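Local atomic coordinates of alpha-rhamnosidase (PDB entry 6I60), a protein that probably hydrolyses terminal non-reducing alpha-L-rhamnose residues in alpha-L-rhamnosides, acting as an alpha-L-rhamnosidase. Residues 27-39 and 50-62. Residues are numbered along the deposited sequence; the frame is centred on the assembly and turned at random.
Sequences SNIYSPFDLKCEF and NPIFSWKLRHLEK
F33 lays one ring face over the CB of K56, 3.9 Å from ring centroid to CB, a CH-pi contact beside their antiparallel hydrogen-bonded pair. With CG between the backbone N and carbonyl carbon (chi1 64°), the F33 ring leans over the partner strand and sets its CE1 edge against the backbone carbonyl of L57. A beta bulge shifts the register by one before K36 pairs with S54; K36 O accepts both S54 N (2.9 Å) and, from above the carbonyl plane, S54 OG (3.2 Å). On the other face, C37 SG approaches the F53 ring obliquely. Beyond the strands, Y30 CE2 touches L60 CD2 at 3.6 Å, the two side chains crossing at about a right angle. A water joins N28 OD1 and Y30 N to R58 O, while N28 ND2 binds Q125 O. The H59 ring meets N28 obliquely, CD2 3.6 Å from N28 OD1 and the amide and ring planes 47° apart, and takes the E61 N-H on ND1 (3.0 Å), in its ring plane; an alanine here would probably leave that N-H without its acceptor and open a gap beside N28. E38 OE2 accepts I52 N, and OE1 forms a salt bridge to R528. One carboxylate thus ties this edge of the immunoglobulin-like domain to helix 524-535 of the six-hairpin glycosidase domain.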
# COMPACT_ATOMS: atom_id res chain seq x y z
N SER A 27 -37.17 -4.31 -15.62
CA SER A 27 -37.06 -3.75 -14.29
C SER A 27 -35.62 -3.53 -13.87
O SER A 27 -35.37 -3.05 -12.76
CB SER A 27 -37.76 -4.66 -13.27
OG SER A 27 -37.11 -4.59 -12.01
N ASN A 28 -34.66 -3.88 -14.73
CA ASN A 28 -33.23 -3.65 -14.48
C ASN A 28 -32.86 -2.29 -15.07
O ASN A 28 -32.28 -2.18 -16.15
CB ASN A 28 -32.40 -4.78 -15.07
CG ASN A 28 -30.98 -4.77 -14.59
OD1 ASN A 28 -30.56 -3.87 -13.87
ND2 ASN A 28 -30.21 -5.78 -14.99
N ILE A 29 -33.22 -1.24 -14.34
CA ILE A 29 -33.13 0.12 -14.86
C ILE A 29 -31.75 0.75 -14.71
O ILE A 29 -31.49 1.79 -15.31
CB ILE A 29 -34.17 1.03 -14.18
CG1 ILE A 29 -33.66 1.50 -12.81
CG2 ILE A 29 -35.50 0.31 -14.03
CD1 ILE A 29 -34.48 2.62 -12.21
N TYR A 30 -30.86 0.14 -13.93
CA TYR A 30 -29.55 0.72 -13.63
C TYR A 30 -28.47 -0.03 -14.40
O TYR A 30 -28.34 -1.25 -14.26
CB TYR A 30 -29.27 0.68 -12.13
CG TYR A 30 -30.12 1.63 -11.33
CD1 TYR A 30 -30.14 2.99 -11.61
CD2 TYR A 30 -30.91 1.16 -10.28
CE1 TYR A 30 -30.93 3.86 -10.87
CE2 TYR A 30 -31.69 2.02 -9.54
CZ TYR A 30 -31.70 3.37 -9.84
OH TYR A 30 -32.48 4.23 -9.10
N SER A 31 -27.70 0.71 -15.19
CA SER A 31 -26.53 0.15 -15.85
C SER A 31 -25.37 0.05 -14.87
O SER A 31 -25.37 0.71 -13.82
CB SER A 31 -26.15 1.03 -17.05
OG SER A 31 -25.34 2.12 -16.64
N PRO A 32 -24.37 -0.77 -15.17
CA PRO A 32 -23.19 -0.84 -14.30
C PRO A 32 -22.51 0.51 -14.18
O PRO A 32 -22.46 1.30 -15.13
CB PRO A 32 -22.29 -1.86 -15.00
CG PRO A 32 -23.22 -2.70 -15.80
CD PRO A 32 -24.32 -1.79 -16.24
N PHE A 33 -21.99 0.79 -12.98
CA PHE A 33 -21.36 2.06 -12.68
C PHE A 33 -19.97 1.82 -12.11
O PHE A 33 -19.60 0.69 -11.76
CB PHE A 33 -22.21 2.89 -11.71
CG PHE A 33 -22.37 2.26 -10.35
CD1 PHE A 33 -23.34 1.30 -10.14
CD2 PHE A 33 -21.56 2.64 -9.29
CE1 PHE A 33 -23.49 0.71 -8.89
CE2 PHE A 33 -21.71 2.07 -8.04
CZ PHE A 33 -22.67 1.10 -7.84
N ASP A 34 -19.20 2.91 -12.00
CA ASP A 34 -17.83 2.88 -11.50
C ASP A 34 -16.99 1.87 -12.27
O ASP A 34 -16.36 0.97 -11.70
CB ASP A 34 -17.80 2.58 -9.99
CG ASP A 34 -16.47 2.92 -9.36
OD1 ASP A 34 -15.59 3.47 -10.06
OD2 ASP A 34 -16.29 2.63 -8.15
N LEU A 35 -16.99 2.02 -13.59
CA LEU A 35 -16.26 1.11 -14.46
C LEU A 35 -14.77 1.42 -14.40
O LEU A 35 -14.36 2.56 -14.66
CB LEU A 35 -16.79 1.21 -15.89
CG LEU A 35 -18.02 0.35 -16.20
CD1 LEU A 35 -19.29 1.06 -15.75
CD2 LEU A 35 -18.08 0.03 -17.68
N LYS A 36 -13.97 0.42 -14.07
CA LYS A 36 -12.53 0.59 -13.88
C LYS A 36 -11.78 -0.32 -14.84
O LYS A 36 -12.11 -1.51 -14.96
CB LYS A 36 -12.13 0.29 -12.44
CG LYS A 36 -12.95 1.03 -11.39
CD LYS A 36 -12.07 1.60 -10.29
CE LYS A 36 -12.83 1.67 -8.97
NZ LYS A 36 -12.66 0.43 -8.16
N CYS A 37 -10.79 0.24 -15.52
CA CYS A 37 -9.81 -0.53 -16.28
C CYS A 37 -8.48 -0.46 -15.54
O CYS A 37 -8.02 0.63 -15.20
CB CYS A 37 -9.66 0.01 -17.70
SG CYS A 37 -8.35 -0.79 -18.65
N GLU A 38 -7.89 -1.63 -15.29
CA GLU A 38 -6.71 -1.73 -14.43
C GLU A 38 -6.99 -1.17 -13.04
O GLU A 38 -6.10 -0.60 -12.40
CB GLU A 38 -5.49 -1.05 -15.05
CG GLU A 38 -4.83 -1.85 -16.17
CD GLU A 38 -4.36 -3.22 -15.70
OE1 GLU A 38 -3.21 -3.32 -15.23
OE2 GLU A 38 -5.15 -4.18 -15.81
N PHE A 39 -8.23 -1.31 -12.57
CA PHE A 39 -8.65 -0.83 -11.25
C PHE A 39 -8.45 0.67 -11.12
O PHE A 39 -8.06 1.17 -10.06
CB PHE A 39 -7.94 -1.59 -10.13
CG PHE A 39 -8.12 -3.08 -10.20
CD1 PHE A 39 -9.27 -3.67 -9.69
CD2 PHE A 39 -7.16 -3.88 -10.78
CE1 PHE A 39 -9.44 -5.03 -9.75
CE2 PHE A 39 -7.33 -5.25 -10.84
CZ PHE A 39 -8.47 -5.83 -10.33
N ASN A 50 -3.51 -7.47 -21.93
CA ASN A 50 -4.81 -7.96 -21.48
C ASN A 50 -5.13 -7.30 -20.14
O ASN A 50 -4.96 -7.91 -19.08
CB ASN A 50 -4.82 -9.49 -21.35
CG ASN A 50 -4.39 -10.17 -22.63
OD1 ASN A 50 -3.22 -10.13 -23.02
ND2 ASN A 50 -5.34 -10.81 -23.31
N PRO A 51 -5.61 -6.06 -20.15
CA PRO A 51 -5.94 -5.38 -18.90
C PRO A 51 -7.16 -6.01 -18.22
O PRO A 51 -7.86 -6.85 -18.78
CB PRO A 51 -6.23 -3.94 -19.33
CG PRO A 51 -6.61 -4.05 -20.77
CD PRO A 51 -5.81 -5.19 -21.33
N ILE A 52 -7.40 -5.57 -16.99
CA ILE A 52 -8.49 -6.07 -16.17
C ILE A 52 -9.62 -5.05 -16.16
O ILE A 52 -9.38 -3.86 -15.93
CB ILE A 52 -8.01 -6.38 -14.74
CG1 ILE A 52 -6.85 -7.38 -14.76
CG2 ILE A 52 -9.15 -6.90 -13.89
CD1 ILE A 52 -7.26 -8.80 -15.08
N PHE A 53 -10.84 -5.52 -16.41
CA PHE A 53 -12.03 -4.68 -16.40
C PHE A 53 -12.90 -5.04 -15.20
O PHE A 53 -12.99 -6.22 -14.82
CB PHE A 53 -12.83 -4.83 -17.69
CG PHE A 53 -12.13 -4.28 -18.91
CD1 PHE A 53 -12.27 -2.94 -19.25
CD2 PHE A 53 -11.35 -5.09 -19.70
CE1 PHE A 53 -11.63 -2.43 -20.36
CE2 PHE A 53 -10.70 -4.58 -20.82
CZ PHE A 53 -10.85 -3.25 -21.15
N SER A 54 -13.55 -4.04 -14.62
CA SER A 54 -14.38 -4.25 -13.45
C SER A 54 -15.50 -3.22 -13.43
O SER A 54 -15.42 -2.18 -14.09
CB SER A 54 -13.56 -4.17 -12.15
OG SER A 54 -12.56 -3.18 -12.24
N TRP A 55 -16.55 -3.52 -12.67
CA TRP A 55 -17.71 -2.65 -12.56
C TRP A 55 -18.50 -3.02 -11.32
O TRP A 55 -18.40 -4.14 -10.81
CB TRP A 55 -18.59 -2.73 -13.80
CG TRP A 55 -19.02 -4.12 -14.13
CD1 TRP A 55 -20.05 -4.82 -13.57
CD2 TRP A 55 -18.41 -5.00 -15.08
NE1 TRP A 55 -20.13 -6.07 -14.12
CE2 TRP A 55 -19.14 -6.21 -15.05
CE3 TRP A 55 -17.34 -4.89 -15.96
CZ2 TRP A 55 -18.82 -7.30 -15.86
CZ3 TRP A 55 -17.02 -5.96 -16.77
CH2 TRP A 55 -17.76 -7.15 -16.71
N LYS A 56 -19.30 -2.07 -10.85
CA LYS A 56 -20.20 -2.26 -9.72
C LYS A 56 -21.65 -2.24 -10.19
O LYS A 56 -21.96 -1.74 -11.27
CB LYS A 56 -19.97 -1.18 -8.65
CG LYS A 56 -18.56 -1.16 -8.09
CD LYS A 56 -18.30 0.10 -7.27
CE LYS A 56 -16.91 0.08 -6.65
NZ LYS A 56 -16.73 -1.08 -5.74
N LEU A 57 -22.53 -2.78 -9.35
CA LEU A 57 -23.93 -2.97 -9.73
C LEU A 57 -24.85 -2.36 -8.69
O LEU A 57 -24.51 -2.23 -7.51
CB LEU A 57 -24.26 -4.46 -9.90
CG LEU A 57 -23.39 -5.20 -10.92
CD1 LEU A 57 -23.64 -6.69 -10.85
CD2 LEU A 57 -23.64 -4.66 -12.32
N ARG A 58 -26.05 -1.99 -9.15
CA ARG A 58 -27.08 -1.40 -8.30
C ARG A 58 -28.44 -1.78 -8.88
O ARG A 58 -28.65 -1.67 -10.09
CB ARG A 58 -26.93 0.12 -8.22
CG ARG A 58 -28.15 0.84 -7.65
CD ARG A 58 -27.76 1.74 -6.49
NE ARG A 58 -28.75 2.79 -6.25
CZ ARG A 58 -28.54 3.87 -5.51
NH1 ARG A 58 -27.36 4.04 -4.91
NH2 ARG A 58 -29.49 4.78 -5.35
N HIS A 59 -29.35 -2.22 -8.02
CA HIS A 59 -30.67 -2.65 -8.45
C HIS A 59 -31.73 -2.05 -7.54
O HIS A 59 -31.46 -1.68 -6.39
CB HIS A 59 -30.78 -4.18 -8.46
CG HIS A 59 -31.82 -4.70 -9.41
ND1 HIS A 59 -33.14 -4.86 -9.05
CD2 HIS A 59 -31.73 -5.10 -10.70
CE1 HIS A 59 -33.82 -5.34 -10.08
NE2 HIS A 59 -32.98 -5.50 -11.09
N LEU A 60 -32.96 -1.97 -8.06
CA LEU A 60 -34.07 -1.47 -7.26
C LEU A 60 -34.51 -2.49 -6.22
O LEU A 60 -34.87 -2.12 -5.10
CB LEU A 60 -35.25 -1.11 -8.17
CG LEU A 60 -35.07 0.08 -9.11
CD1 LEU A 60 -36.19 0.12 -10.13
CD2 LEU A 60 -35.01 1.38 -8.32
N GLU A 61 -34.48 -3.77 -6.57
CA GLU A 61 -34.97 -4.83 -5.70
C GLU A 61 -33.85 -5.40 -4.84
O GLU A 61 -32.66 -5.18 -5.08
CB GLU A 61 -35.61 -5.94 -6.52
CG GLU A 61 -36.44 -5.46 -7.70
CD GLU A 61 -36.82 -6.59 -8.64
OE1 GLU A 61 -36.57 -7.76 -8.29
OE2 GLU A 61 -37.36 -6.30 -9.73
N LYS A 62 -34.25 -6.15 -3.81
CA LYS A 62 -33.33 -6.86 -2.95
C LYS A 62 -33.07 -8.26 -3.50
O LYS A 62 -33.75 -8.73 -4.43
CB LYS A 62 -33.87 -6.94 -1.53
CG LYS A 62 -33.89 -5.61 -0.79
CD LYS A 62 -34.26 -5.80 0.67
CE LYS A 62 -34.25 -4.48 1.43
NZ LYS A 62 -35.01 -4.57 2.70
O HOH W 1 -31.05 -2.13 -12.05